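Ribose 5-phosphate isomerase, putative (Trypanosoma brucei brucei, PDB 6FXS) probably catalyses the interconversion of ribose 5-phosphate and ribulose 5-phosphate, as a type B (RpiB-like) ribose-5-phosphate isomerase. Local coordinates at residues B[23-28]-B[84-89]; B[29-34]-B[61-66]; B[105-110]-B[127-132]; B[115-120]-B[144-149]. All blocks are in the same frame, centred on the assembly; numbering follows the deposited sequence.

Interaction 1 of 4, residues B[23-28]-B[84-89]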
loop_
_atom_site.group_PDB
_atom_site.type_symbol
_atom_site.label_atom_id
_atom_site.label_comp_id
_atom_site.label_asym_id
_atom_site.label_seq_id
_atom_site.Cartn_x
_atom_site.Cartn_y
_atom_site.Cartn_z
ATOM N N ARG B 23 -22.013 -14.098 14.962
ATOM C CA ARG B 23 -21.936 -12.749 14.459
ATOM C C ARG B 23 -22.337 -12.824 12.986
ATOM O O ARG B 23 -21.670 -13.521 12.206
ATOM C CB ARG B 23 -20.534 -12.181 14.667
ATOM C CG ARG B 23 -19.862 -12.528 16.010
ATOM C CD ARG B 23 -20.245 -11.709 17.255
ATOM N NE ARG B 23 -20.511 -10.271 17.070
ATOM C CZ ARG B 23 -19.709 -9.371 16.470
ATOM N NH1 ARG B 23 -18.544 -9.711 15.898
ATOM N NH2 ARG B 23 -20.104 -8.091 16.400
ATOM N N LYS B 24 -23.416 -12.120 12.606
ATOM C CA LYS B 24 -23.825 -12.060 11.222
ATOM C C LYS B 24 -23.045 -10.947 10.487
ATOM O O LYS B 24 -23.032 -9.818 10.944
ATOM C CB LYS B 24 -25.290 -11.669 11.058
ATOM C CG LYS B 24 -26.290 -12.631 11.630
ATOM C CD LYS B 24 -27.606 -12.510 10.864
ATOM C CE LYS B 24 -28.784 -12.711 11.788
ATOM N NZ LYS B 24 -29.952 -13.315 11.071
ATOM N N VAL B 25 -22.537 -11.280 9.321
ATOM C CA VAL B 25 -21.657 -10.419 8.540
ATOM C C VAL B 25 -22.335 -10.207 7.240
ATOM O O VAL B 25 -22.377 -11.108 6.429
ATOM C CB VAL B 25 -20.274 -11.073 8.371
ATOM C CG1 VAL B 25 -19.378 -10.183 7.545
ATOM C CG2 VAL B 25 -19.646 -11.457 9.693
ATOM N N ALA B 26 -22.995 -9.068 7.064
ATOM C CA ALA B 26 -23.643 -8.771 5.816
ATOM C C ALA B 26 -22.549 -8.338 4.820
ATOM O O ALA B 26 -21.666 -7.523 5.180
ATOM C CB ALA B 26 -24.682 -7.664 5.996
ATOM N N ILE B 27 -22.604 -8.888 3.606
ATOM C CA ILE B 27 -21.631 -8.661 2.559
ATOM C C ILE B 27 -22.353 -8.128 1.312
ATOM O O ILE B 27 -23.405 -8.678 0.860
ATOM C CB ILE B 27 -20.863 -9.929 2.184
ATOM C CG1 ILE B 27 -20.259 -10.569 3.389
ATOM C CG2 ILE B 27 -19.790 -9.638 1.167
ATOM C CD1 ILE B 27 -19.875 -12.016 3.163
ATOM N N GLY B 28 -21.845 -7.017 0.784
ATOM C CA GLY B 28 -22.364 -6.401 -0.418
ATOM C C GLY B 28 -21.251 -6.059 -1.371
ATOM O O GLY B 28 -20.086 -5.796 -0.940
ATOM N N VAL B 84 -21.865 -6.967 11.580
ATOM C CA VAL B 84 -20.702 -6.378 10.858
ATOM C C VAL B 84 -21.070 -6.369 9.392
ATOM O O VAL B 84 -21.804 -7.294 8.937
ATOM C CB VAL B 84 -19.427 -7.262 10.933
ATOM C CG1 VAL B 84 -18.200 -6.493 10.400
ATOM C CG2 VAL B 84 -19.122 -7.714 12.338
ATOM N N GLY B 85 -20.566 -5.352 8.654
ATOM C CA GLY B 85 -20.611 -5.308 7.209
ATOM C C GLY B 85 -19.338 -5.386 6.437
ATOM O O GLY B 85 -18.230 -4.958 6.946
ATOM N N ILE B 86 -19.394 -5.924 5.223
ATOM C CA ILE B 86 -18.226 -5.932 4.317
ATOM C C ILE B 86 -18.748 -5.424 2.984
ATOM O O ILE B 86 -19.785 -5.931 2.472
ATOM C CB ILE B 86 -17.587 -7.333 4.175
ATOM C CG1 ILE B 86 -17.022 -7.810 5.516
ATOM C CG2 ILE B 86 -16.506 -7.337 3.122
ATOM C CD1 ILE B 86 -16.677 -9.265 5.611
ATOM N N LEU B 87 -18.097 -4.399 2.430
ATOM C CA LEU B 87 -18.456 -3.835 1.122
ATOM C C LEU B 87 -17.237 -3.869 0.215
ATOM O O LEU B 87 -16.122 -3.430 0.616
ATOM C CB LEU B 87 -19.028 -2.443 1.262
ATOM C CG LEU B 87 -20.316 -2.354 2.106
ATOM C CD1 LEU B 87 -20.630 -0.902 2.320
ATOM C CD2 LEU B 87 -21.453 -3.009 1.274
ATOM N N VAL B 88 -17.451 -4.399 -0.999
ATOM C CA VAL B 88 -16.439 -4.531 -2.015
ATOM C C VAL B 88 -16.834 -3.824 -3.321
ATOM O O VAL B 88 -17.823 -4.214 -3.970
ATOM C CB VAL B 88 -16.148 -5.984 -2.370
ATOM C CG1 VAL B 88 -14.947 -6.028 -3.311
ATOM C CG2 VAL B 88 -15.815 -6.796 -1.147
ATOM N N CYS B 89 -16.057 -2.820 -3.726
ATOM C CA CYS B 89 -16.197 -2.181 -5.055
ATOM C C CYS B 89 -14.769 -2.129 -5.614
ATOM O O CYS B 89 -13.864 -2.848 -5.157
ATOM C CB CYS B 89 -16.915 -0.801 -4.974
ATOM S SG CYS B 89 -16.115 0.766 -4.255
#

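Interaction 2 of 4, residues B[29-34]-B[61-66]. With SO4 (sulfate ion), chain E.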
loop_
_atom_site.group_PDB
_atom_site.type_symbol
_atom_site.label_atom_id
_atom_site.label_comp_id
_atom_site.label_asym_id
_atom_site.label_seq_id
_atom_site.Cartn_x
_atom_site.Cartn_y
_atom_site.Cartn_z
ATOM N N ALA B 29 -21.587 -6.031 -2.660
ATOM C CA ALA B 29 -20.666 -5.622 -3.679
ATOM C C ALA B 29 -21.311 -4.739 -4.720
ATOM O O ALA B 29 -22.490 -4.380 -4.623
ATOM C CB ALA B 29 -19.976 -6.818 -4.307
ATOM N N ASP B 30 -20.524 -4.344 -5.722
ATOM C CA ASP B 30 -21.133 -3.964 -7.001
ATOM C C ASP B 30 -20.676 -4.954 -8.047
ATOM O O ASP B 30 -20.128 -6.014 -7.736
ATOM C CB ASP B 30 -20.902 -2.488 -7.315
ATOM C CG ASP B 30 -19.425 -2.144 -7.674
ATOM O OD1 ASP B 30 -18.532 -2.989 -7.643
ATOM O OD2 ASP B 30 -19.226 -0.972 -8.038
ATOM N N HIS B 31 -20.882 -4.620 -9.305
ATOM C CA HIS B 31 -20.412 -5.509 -10.380
ATOM C C HIS B 31 -18.930 -5.712 -10.496
ATOM O O HIS B 31 -18.480 -6.735 -11.015
ATOM C CB HIS B 31 -20.980 -5.050 -11.727
ATOM C CG HIS B 31 -20.646 -3.649 -12.083
ATOM N ND1 HIS B 31 -21.296 -2.551 -11.540
ATOM C CD2 HIS B 31 -19.782 -3.170 -12.992
ATOM C CE1 HIS B 31 -20.820 -1.461 -12.093
ATOM N NE2 HIS B 31 -19.866 -1.806 -12.940
ATOM N N ILE B 32 -18.186 -4.710 -10.036
ATOM C CA ILE B 32 -16.733 -4.763 -10.020
ATOM C C ILE B 32 -16.255 -5.731 -8.925
ATOM O O ILE B 32 -15.304 -6.494 -9.126
ATOM C CB ILE B 32 -16.123 -3.310 -9.909
ATOM C CG1 ILE B 32 -16.589 -2.413 -11.088
ATOM C CG2 ILE B 32 -14.597 -3.331 -9.850
ATOM C CD1 ILE B 32 -16.287 -2.988 -12.481
ATOM N N GLY B 33 -16.852 -5.651 -7.729
ATOM C CA GLY B 33 -16.558 -6.613 -6.666
ATOM C C GLY B 33 -17.194 -7.997 -6.838
ATOM O O GLY B 33 -16.623 -9.016 -6.418
ATOM N N PHE B 34 -18.341 -8.056 -7.519
ATOM C CA PHE B 34 -18.985 -9.377 -7.809
ATOM C C PHE B 34 -18.026 -10.519 -8.132
ATOM O O PHE B 34 -18.131 -11.582 -7.532
ATOM C CB PHE B 34 -20.097 -9.285 -8.901
ATOM C CG PHE B 34 -20.697 -10.609 -9.243
ATOM C CD1 PHE B 34 -21.623 -11.206 -8.378
ATOM C CD2 PHE B 34 -20.346 -11.276 -10.413
ATOM C CE1 PHE B 34 -22.179 -12.473 -8.662
ATOM C CE2 PHE B 34 -20.939 -12.516 -10.728
ATOM C CZ PHE B 34 -21.825 -13.122 -9.839
ATOM N N LEU B 61 -23.167 -10.515 -13.008
ATOM C CA LEU B 61 -22.258 -9.516 -13.615
ATOM C C LEU B 61 -22.921 -8.251 -14.127
ATOM O O LEU B 61 -22.215 -7.349 -14.517
ATOM C CB LEU B 61 -21.426 -10.117 -14.752
ATOM C CG LEU B 61 -20.093 -10.748 -14.358
ATOM C CD1 LEU B 61 -19.484 -11.378 -15.600
ATOM C CD2 LEU B 61 -19.134 -9.720 -13.727
ATOM N N GLU B 62 -24.248 -8.148 -14.104
ATOM C CA GLU B 62 -24.935 -6.905 -14.483
ATOM C C GLU B 62 -24.417 -5.630 -13.754
ATOM O O GLU B 62 -24.232 -5.648 -12.560
ATOM C CB GLU B 62 -26.459 -6.983 -14.229
ATOM C CG GLU B 62 -27.311 -7.377 -15.439
ATOM C CD GLU B 62 -27.227 -6.407 -16.638
ATOM O OE1 GLU B 62 -26.918 -5.187 -16.474
ATOM O OE2 GLU B 62 -27.466 -6.876 -17.775
ATOM N N ARG B 63 -24.330 -4.515 -14.480
ATOM C CA ARG B 63 -23.850 -3.246 -13.928
ATOM C C ARG B 63 -24.862 -2.720 -12.953
ATOM O O ARG B 63 -26.035 -2.673 -13.245
ATOM C CB ARG B 63 -23.579 -2.225 -15.035
ATOM C CG ARG B 63 -22.455 -2.706 -15.981
ATOM C CD ARG B 63 -22.141 -1.779 -17.165
ATOM N NE ARG B 63 -22.080 -0.383 -16.717
ATOM C CZ ARG B 63 -22.910 0.593 -17.072
ATOM N NH1 ARG B 63 -23.880 0.390 -17.962
ATOM N NH2 ARG B 63 -22.749 1.809 -16.558
ATOM N N VAL B 64 -24.428 -2.371 -11.755
ATOM C CA VAL B 64 -25.325 -1.899 -10.731
ATOM C C VAL B 64 -24.632 -0.700 -10.078
ATOM O O VAL B 64 -23.494 -0.355 -10.432
ATOM C CB VAL B 64 -25.664 -3.004 -9.689
ATOM C CG1 VAL B 64 -26.451 -4.221 -10.324
ATOM C CG2 VAL B 64 -24.374 -3.460 -9.003
ATOM N N ASP B 65 -25.370 -0.045 -9.200
ATOM C CA ASP B 65 -24.947 1.121 -8.502
ATOM C C ASP B 65 -24.500 0.760 -7.057
ATOM O O ASP B 65 -25.341 0.363 -6.199
ATOM C CB ASP B 65 -26.054 2.135 -8.512
ATOM C CG ASP B 65 -26.343 2.668 -9.928
ATOM O OD1 ASP B 65 -25.517 2.519 -10.856
ATOM O OD2 ASP B 65 -27.376 3.335 -10.077
ATOM N N TYR B 66 -23.166 0.884 -6.801
ATOM C CA TYR B 66 -22.600 0.613 -5.428
ATOM C C TYR B 66 -23.431 1.209 -4.253
ATOM O O TYR B 66 -23.609 0.529 -3.209
ATOM C CB TYR B 66 -21.074 0.942 -5.313
ATOM C CG TYR B 66 -20.759 2.432 -5.412
ATOM C CD1 TYR B 66 -20.865 3.283 -4.276
ATOM C CD2 TYR B 66 -20.410 3.037 -6.666
ATOM C CE1 TYR B 66 -20.623 4.663 -4.399
ATOM C CE2 TYR B 66 -20.221 4.416 -6.776
ATOM C CZ TYR B 66 -20.294 5.221 -5.637
ATOM O OH TYR B 66 -20.107 6.616 -5.744
HETATM S S SO4 E . -19.013 1.126 -14.627
HETATM O O1 SO4 E . -18.660 1.451 -16.037
HETATM O O2 SO4 E . -18.185 0.003 -14.080
HETATM O O3 SO4 E . -18.824 2.307 -13.795
HETATM O O4 SO4 E . -20.494 0.812 -14.601
HETATM O O HOH W 1 -21.462 0.701 -9.030
#

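Interaction 3 of 4, residues B[105-110]-B[127-132]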
loop_
_atom_site.group_PDB
_atom_site.type_symbol
_atom_site.label_atom_id
_atom_site.label_comp_id
_atom_site.label_asym_id
_atom_site.label_seq_id
_atom_site.Cartn_x
_atom_site.Cartn_y
_atom_site.Cartn_z
ATOM N N ILE B 105 -23.356 4.118 11.556
ATOM C CA ILE B 105 -22.332 3.393 10.823
ATOM C C ILE B 105 -20.933 4.115 10.916
ATOM O O ILE B 105 -20.845 5.313 10.842
ATOM C CB ILE B 105 -22.709 3.177 9.363
ATOM C CG1 ILE B 105 -23.938 2.247 9.264
ATOM C CG2 ILE B 105 -21.558 2.609 8.520
ATOM C CD1 ILE B 105 -23.888 0.990 10.081
ATOM N N ARG B 106 -19.930 3.308 11.030
ATOM C CA ARG B 106 -18.509 3.653 11.069
ATOM C C ARG B 106 -17.849 2.714 10.104
ATOM O O ARG B 106 -17.401 1.648 10.462
ATOM C CB ARG B 106 -17.973 3.500 12.485
ATOM C CG ARG B 106 -18.579 4.519 13.469
ATOM C CD ARG B 106 -18.029 4.359 14.880
ATOM N NE ARG B 106 -18.214 3.005 15.390
ATOM C CZ ARG B 106 -19.329 2.512 15.944
ATOM N NH1 ARG B 106 -20.452 3.227 16.067
ATOM N NH2 ARG B 106 -19.343 1.254 16.292
ATOM N N ALA B 107 -17.766 3.146 8.848
ATOM C CA ALA B 107 -17.280 2.331 7.773
ATOM C C ALA B 107 -15.841 2.755 7.456
ATOM O O ALA B 107 -15.577 3.935 7.104
ATOM C CB ALA B 107 -18.197 2.483 6.527
ATOM N N ALA B 108 -14.965 1.753 7.524
ATOM C CA ALA B 108 -13.554 1.917 7.352
ATOM C C ALA B 108 -13.046 1.294 6.036
ATOM O O ALA B 108 -13.098 0.098 5.844
ATOM C CB ALA B 108 -12.805 1.287 8.493
ATOM N N LEU B 109 -12.460 2.136 5.198
ATOM C CA LEU B 109 -11.652 1.667 4.032
ATOM C C LEU B 109 -10.336 1.153 4.535
ATOM O O LEU B 109 -9.564 1.925 5.107
ATOM C CB LEU B 109 -11.454 2.825 3.020
ATOM C CG LEU B 109 -11.043 2.193 1.651
ATOM C CD1 LEU B 109 -11.342 3.229 0.643
ATOM C CD2 LEU B 109 -9.524 1.867 1.623
ATOM N N CYS B 110 -10.066 -0.148 4.363
ATOM C CA CYS B 110 -8.828 -0.772 4.813
ATOM C C CYS B 110 -8.099 -1.387 3.658
ATOM O O CYS B 110 -8.722 -1.950 2.738
ATOM C CB CYS B 110 -9.117 -1.868 5.880
ATOM S SG CYS B 110 -9.924 -1.196 7.357
ATOM N N VAL B 127 -18.348 -1.597 9.552
ATOM C CA VAL B 127 -18.333 -1.941 8.168
ATOM C C VAL B 127 -16.869 -1.733 7.641
ATOM O O VAL B 127 -16.252 -0.712 7.951
ATOM C CB VAL B 127 -19.306 -1.064 7.343
ATOM C CG1 VAL B 127 -19.253 -1.396 5.861
ATOM C CG2 VAL B 127 -20.730 -1.190 7.886
ATOM N N VAL B 128 -16.302 -2.745 6.996
ATOM C CA VAL B 128 -15.010 -2.646 6.312
ATOM C C VAL B 128 -15.246 -2.505 4.801
ATOM O O VAL B 128 -16.058 -3.256 4.218
ATOM C CB VAL B 128 -14.083 -3.819 6.643
ATOM C CG1 VAL B 128 -14.669 -5.157 6.213
ATOM C CG2 VAL B 128 -12.710 -3.596 6.027
ATOM N N CYS B 129 -14.562 -1.556 4.156
ATOM C CA CYS B 129 -14.748 -1.348 2.727
ATOM C C CYS B 129 -13.442 -1.662 2.041
ATOM O O CYS B 129 -12.309 -1.327 2.573
ATOM C CB CYS B 129 -15.161 0.094 2.469
ATOM S SG CYS B 129 -16.661 0.623 3.310
ATOM N N LEU B 130 -13.559 -2.394 0.936
ATOM C CA LEU B 130 -12.428 -3.021 0.240
ATOM C C LEU B 130 -12.451 -2.747 -1.250
ATOM O O LEU B 130 -13.562 -2.571 -1.844
ATOM C CB LEU B 130 -12.492 -4.506 0.437
ATOM C CG LEU B 130 -12.544 -4.927 1.928
ATOM C CD1 LEU B 130 -12.794 -6.414 1.949
ATOM C CD2 LEU B 130 -11.227 -4.621 2.571
ATOM N N GLY B 131 -11.260 -2.725 -1.844
ATOM C CA GLY B 131 -11.115 -2.535 -3.290
ATOM C C GLY B 131 -10.622 -3.795 -3.965
ATOM O O GLY B 131 -9.488 -4.245 -3.716
ATOM N N GLU B 132 -11.473 -4.358 -4.810
ATOM C CA GLU B 132 -11.114 -5.486 -5.639
ATOM C C GLU B 132 -10.070 -5.097 -6.705
ATOM O O GLU B 132 -9.244 -5.889 -7.054
ATOM C CB GLU B 132 -12.442 -6.045 -6.337
ATOM C CG GLU B 132 -12.239 -7.181 -7.293
ATOM C CD GLU B 132 -11.782 -6.751 -8.708
ATOM O OE1 GLU B 132 -12.018 -5.581 -9.054
ATOM O OE2 GLU B 132 -11.112 -7.566 -9.402
HETATM O O HOH W 2 -8.859 -2.285 -0.121
#

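Interaction 4 of 4, residues B[115-120]-B[144-149]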
loop_
_atom_site.group_PDB
_atom_site.type_symbol
_atom_site.label_atom_id
_atom_site.label_comp_id
_atom_site.label_asym_id
_atom_site.label_seq_id
_atom_site.Cartn_x
_atom_site.Cartn_y
_atom_site.Cartn_z
ATOM N N THR B 115 -4.280 -1.011 8.971
ATOM C CA THR B 115 -5.481 -0.239 8.923
ATOM C C THR B 115 -6.678 -1.075 9.418
ATOM O O THR B 115 -7.590 -0.564 10.105
ATOM C CB THR B 115 -5.772 0.336 7.518
ATOM O OG1 THR B 115 -5.651 -0.691 6.511
ATOM C CG2 THR B 115 -4.827 1.477 7.263
ATOM N N ALA B 116 -6.654 -2.363 9.119
ATOM C CA ALA B 116 -7.692 -3.230 9.629
ATOM C C ALA B 116 -7.743 -3.320 11.149
ATOM O O ALA B 116 -8.810 -3.255 11.719
ATOM C CB ALA B 116 -7.536 -4.644 9.043
ATOM N N VAL B 117 -6.579 -3.413 11.799
ATOM C CA VAL B 117 -6.441 -3.353 13.266
ATOM C C VAL B 117 -6.976 -2.037 13.817
ATOM O O VAL B 117 -7.811 -2.026 14.746
ATOM C CB VAL B 117 -4.984 -3.602 13.718
ATOM C CG1 VAL B 117 -4.807 -3.415 15.199
ATOM C CG2 VAL B 117 -4.543 -5.032 13.426
ATOM N N MET B 118 -6.466 -0.934 13.279
ATOM C CA MET B 118 -6.784 0.358 13.864
ATOM C C MET B 118 -8.265 0.768 13.639
ATOM O O MET B 118 -8.834 1.449 14.481
ATOM C CB MET B 118 -5.859 1.446 13.369
ATOM C CG MET B 118 -4.336 1.196 13.724
ATOM S SD MET B 118 -4.036 0.638 15.443
ATOM C CE MET B 118 -4.341 2.234 16.144
ATOM N N ALA B 119 -8.846 0.350 12.510
ATOM C CA ALA B 119 -10.266 0.643 12.251
ATOM C C ALA B 119 -11.103 0.074 13.396
ATOM O O ALA B 119 -12.105 0.658 13.818
ATOM C CB ALA B 119 -10.725 -0.012 10.972
ATOM N N ARG B 120 -10.714 -1.103 13.841
ATOM C CA ARG B 120 -11.411 -1.754 14.974
ATOM C C ARG B 120 -11.039 -1.186 16.351
ATOM O O ARG B 120 -11.899 -0.837 17.184
ATOM C CB ARG B 120 -11.116 -3.247 14.915
ATOM C CG ARG B 120 -11.785 -3.963 13.705
ATOM C CD ARG B 120 -13.278 -4.044 13.693
ATOM N NE ARG B 120 -13.726 -4.645 14.921
ATOM C CZ ARG B 120 -14.485 -4.132 15.839
ATOM N NH1 ARG B 120 -15.185 -3.001 15.667
ATOM N NH2 ARG B 120 -14.579 -4.830 16.983
ATOM N N ILE B 144 -9.967 -8.988 6.152
ATOM C CA ILE B 144 -11.267 -9.484 6.613
ATOM C C ILE B 144 -11.136 -10.269 7.926
ATOM O O ILE B 144 -11.828 -9.999 8.930
ATOM C CB ILE B 144 -11.968 -10.283 5.478
ATOM C CG1 ILE B 144 -12.532 -9.301 4.465
ATOM C CG2 ILE B 144 -13.070 -11.185 6.046
ATOM C CD1 ILE B 144 -12.756 -9.906 3.100
ATOM N N MET B 145 -10.160 -11.136 7.956
ATOM C CA MET B 145 -9.933 -11.941 9.170
ATOM C C MET B 145 -9.578 -11.049 10.342
ATOM O O MET B 145 -10.063 -11.267 11.490
ATOM C CB MET B 145 -8.889 -13.047 8.947
ATOM C CG MET B 145 -9.401 -14.077 7.912
ATOM S SD MET B 145 -8.247 -15.407 7.532
ATOM C CE MET B 145 -8.159 -16.281 9.111
ATOM N N THR B 146 -8.716 -10.058 10.064
ATOM C CA THR B 146 -8.232 -9.166 11.111
ATOM C C THR B 146 -9.418 -8.294 11.579
ATOM O O THR B 146 -9.629 -8.073 12.763
ATOM C CB THR B 146 -7.052 -8.284 10.578
ATOM O OG1 THR B 146 -6.024 -9.155 10.160
ATOM C CG2 THR B 146 -6.497 -7.368 11.627
ATOM N N PHE B 147 -10.161 -7.758 10.619
ATOM C CA PHE B 147 -11.259 -6.885 10.965
ATOM C C PHE B 147 -12.274 -7.624 11.889
ATOM O O PHE B 147 -12.835 -7.074 12.827
ATOM C CB PHE B 147 -11.929 -6.380 9.687
ATOM C CG PHE B 147 -12.872 -5.254 9.896
ATOM C CD1 PHE B 147 -12.397 -3.938 9.973
ATOM C CD2 PHE B 147 -14.218 -5.474 10.054
ATOM C CE1 PHE B 147 -13.252 -2.887 10.074
ATOM C CE2 PHE B 147 -15.106 -4.400 10.215
ATOM C CZ PHE B 147 -14.638 -3.111 10.239
ATOM N N LEU B 148 -12.544 -8.874 11.558
ATOM C CA LEU B 148 -13.571 -9.654 12.297
ATOM C C LEU B 148 -13.058 -10.088 13.635
ATOM O O LEU B 148 -13.857 -10.147 14.569
ATOM C CB LEU B 148 -13.987 -10.879 11.504
ATOM C CG LEU B 148 -14.791 -10.592 10.238
ATOM C CD1 LEU B 148 -15.044 -11.841 9.407
ATOM C CD2 LEU B 148 -16.063 -9.877 10.568
ATOM N N GLN B 149 -11.757 -10.354 13.746
ATOM C CA GLN B 149 -11.196 -10.915 14.966
ATOM C C GLN B 149 -10.723 -9.850 15.969
ATOM O O GLN B 149 -10.578 -10.138 17.185
ATOM C CB GLN B 149 -10.025 -11.827 14.651
ATOM C CG GLN B 149 -10.425 -13.149 14.057
ATOM C CD GLN B 149 -9.203 -13.954 13.725
ATOM O OE1 GLN B 149 -8.053 -13.550 14.013
ATOM N NE2 GLN B 149 -9.410 -15.026 13.051
#

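Interaction 1 of 4, residues B[23-28]-B[84-89]
Val-25 lays its CG1 methyl against the outer end of Ile-86. CG1 of Val-25 and CD1 of Ile-86 are 3.4 Å apart, tighter than a usual carbon contact. CG1 of Val-25 stands anti to the backbone N (chi1 179°), which puts this branch over the neighbouring strand. Val-25, Ile-27, Val-84 and Ile-86 share one face of the sheet, and helices 37-46 and 137-149 pack on it. On the other face Leu-87 turns a methyl back over Gly-28: CD2 of Leu-87 lies 3.9 Å from CA of Gly-28. At the start of the pair the bent chain of Arg-23 brings its guanidinium near Val-84, with NH1 of Arg-23 4.1 Å from CG2 of Val-84.

Five backbone hydrogen bonds hold the strands together. The first runs from Val-84 N to Lys-24 O. Ala-26 then donates from its N to Val-84 O and accepts at its O from Ile-86 N (2.8 Å). Gly-28 does the same one step on, with N to Ile-86 O and O from Val-88 N (3.0 Å). This is the bonding of parallel strands, here with axes 21° apart. The pair lies in the middle of the five-stranded parallel sheet of a Rossmann-like alpha/beta fold.

Interaction 2 of 4, residues B[29-34]-B[61-66]
His-31 and Arg-63 lie side by side and both donate hydrogen bonds to the sulfate ion. NE2 of His-31 gives a nearly straight bond to sulfate O2 (2.7 Å, 170°). NE and NH2 of Arg-63 both reach sulfate O4, at 2.9 Å from NE and 3.1 Å from NH2. The sulfate, probably from the crystallisation liquor, is also bonded by a neighbouring chain. Asp-65 makes a salt bridge to a basic side chain of a neighbouring chain.

The packing is of two kinds. CA of Arg-63 sits over one ring face of His-31, 3.8 Å from the centroid, in a CH-pi contact. The imidazole and guanidinium planes are 85° apart. Phe-34 and Leu-61 add an apolar contact, CD2 of Phe-34 to CD2 of Leu-61 at 3.9 Å.

One water joins the Asp-30 carboxylate to the backbone of the other segment. It donates to Asp-30 OD2 and to Val-64 O (2.7 Å), and accepts from Tyr-66 N (2.8 Å). The other carboxylate oxygen, Asp-30 OD1, accepts from Gly-33 N at 3.1 Å in an Asx motif, so the side chain is held at both oxygens.

Residues 29-34 link strand 23-29 to helix 37-46, and residues 61-66 lead from strand 51-55 into helix 66-78.

Interaction 3 of 4, residues B[105-110]-B[127-132]
Ala-108 O accepts a short hydrogen bond from Cys-129 N, at 2.8 Å. The donor stands above the carbonyl plane, 41° out of it. CA of Val-128 also approaches the same oxygen, in a CA-H...O contact of 3.4 Å. Ala-108 N in turn donates to Val-127 O (2.8 Å, 169°), and Cys-110 N donates to Cys-129 O at 3.1 Å. Ala-108 thus binds strand 127-131 through both its N and its O.

The strands are parallel neighbours, their axes 29° apart. They are the two strands of a beta-alpha-beta unit whose connecting helix is 113-121. Strand 107-109 is the outermost strand at its end of the sheet within this chain.

On one face CB of Ala-107 meets CB of Val-127 at 3.8 Å, and SG of Cys-129 also lies near that methyl. Helix 93-100 packs here. On the face of Ala-108 and Val-128, CG2 of Val-128 reaches SG of Cys-110, 3.9 Å away, while Phe-147 of helix 137-149 packs on Val-128. Past the last direct bond a water links the backbones, donating to Cys-110 O (2.9 Å) and accepting from Gly-131 N (3.0 Å).

Interaction 4 of 4, residues B[115-120]-B[144-149]
Helix segments 115-120 and 144-149 run in nearly the same direction, 21° apart. Their axes approach to 8.3 Å, and the nearest CA atoms are those of Ala-116 and Phe-147, 5.3 Å apart. Small side chains, Ala-116, Ala-119 and Thr-146, lie in the interface and suit this close approach.

Arg-120 makes the main side-chain contact. Its chain is bent at chi2 (-67°) and chi3 (-54°), and this lays the aliphatic part across one face of the Phe-147 ring. CD of Arg-120 stands 3.6 Å from the ring centroid, directly over the centre, a CH-pi contact. The guanidinium lies further off, so any cation-pi attraction is weak at most. Its NH1 makes a salt bridge to Asp-124 and a hydrogen bond to Ala-125 O, while NE donates to Thr-150 O. These bonds probably hold the arginine in its bent shape.

CB of Ala-119 meets the edge of the same ring, 3.9 Å from CE1 of Phe-147. Beside the ring, CG2 of Thr-146 touches CG2 of Val-117 at 3.5 Å and CB of Ala-116 at 3.9 Å. The OG1 of Thr-146 bonds back to Glu-142 O within its own helix.

Both helices pack on the same side of the parallel sheet. Phe-147 touches Val-128 of strand 127-131 and Val-84 of strand 84-89, and Ile-144 and Leu-148 pack against helix 37-46.

How the interactions relate
Interactions 1 and 3 belong to one sheet, with centres 9 Å apart. Strands 84-89 and 127-131 join them, and Leu-87 O lies 2.8 Å from Leu-130 N, a probable hydrogen bond. Interaction 4 lies on this sheet: CB of Ala-119 is 3.5 Å from CB of Ala-108, and CD2 of Leu-148 is 4.0 Å from CG2 of Val-25. In interaction 2, residues 29-34 continue from strand 23-29, and the contact sits at the C-terminal ends of the central strands, where Val-88 O lies 3.2 Å from Asp-30 N. Its sulfate may mark an anion site, consistent with a phosphate-bearing substrate. Interactions 2 and 4 do not touch; their centres are 24 Å apart.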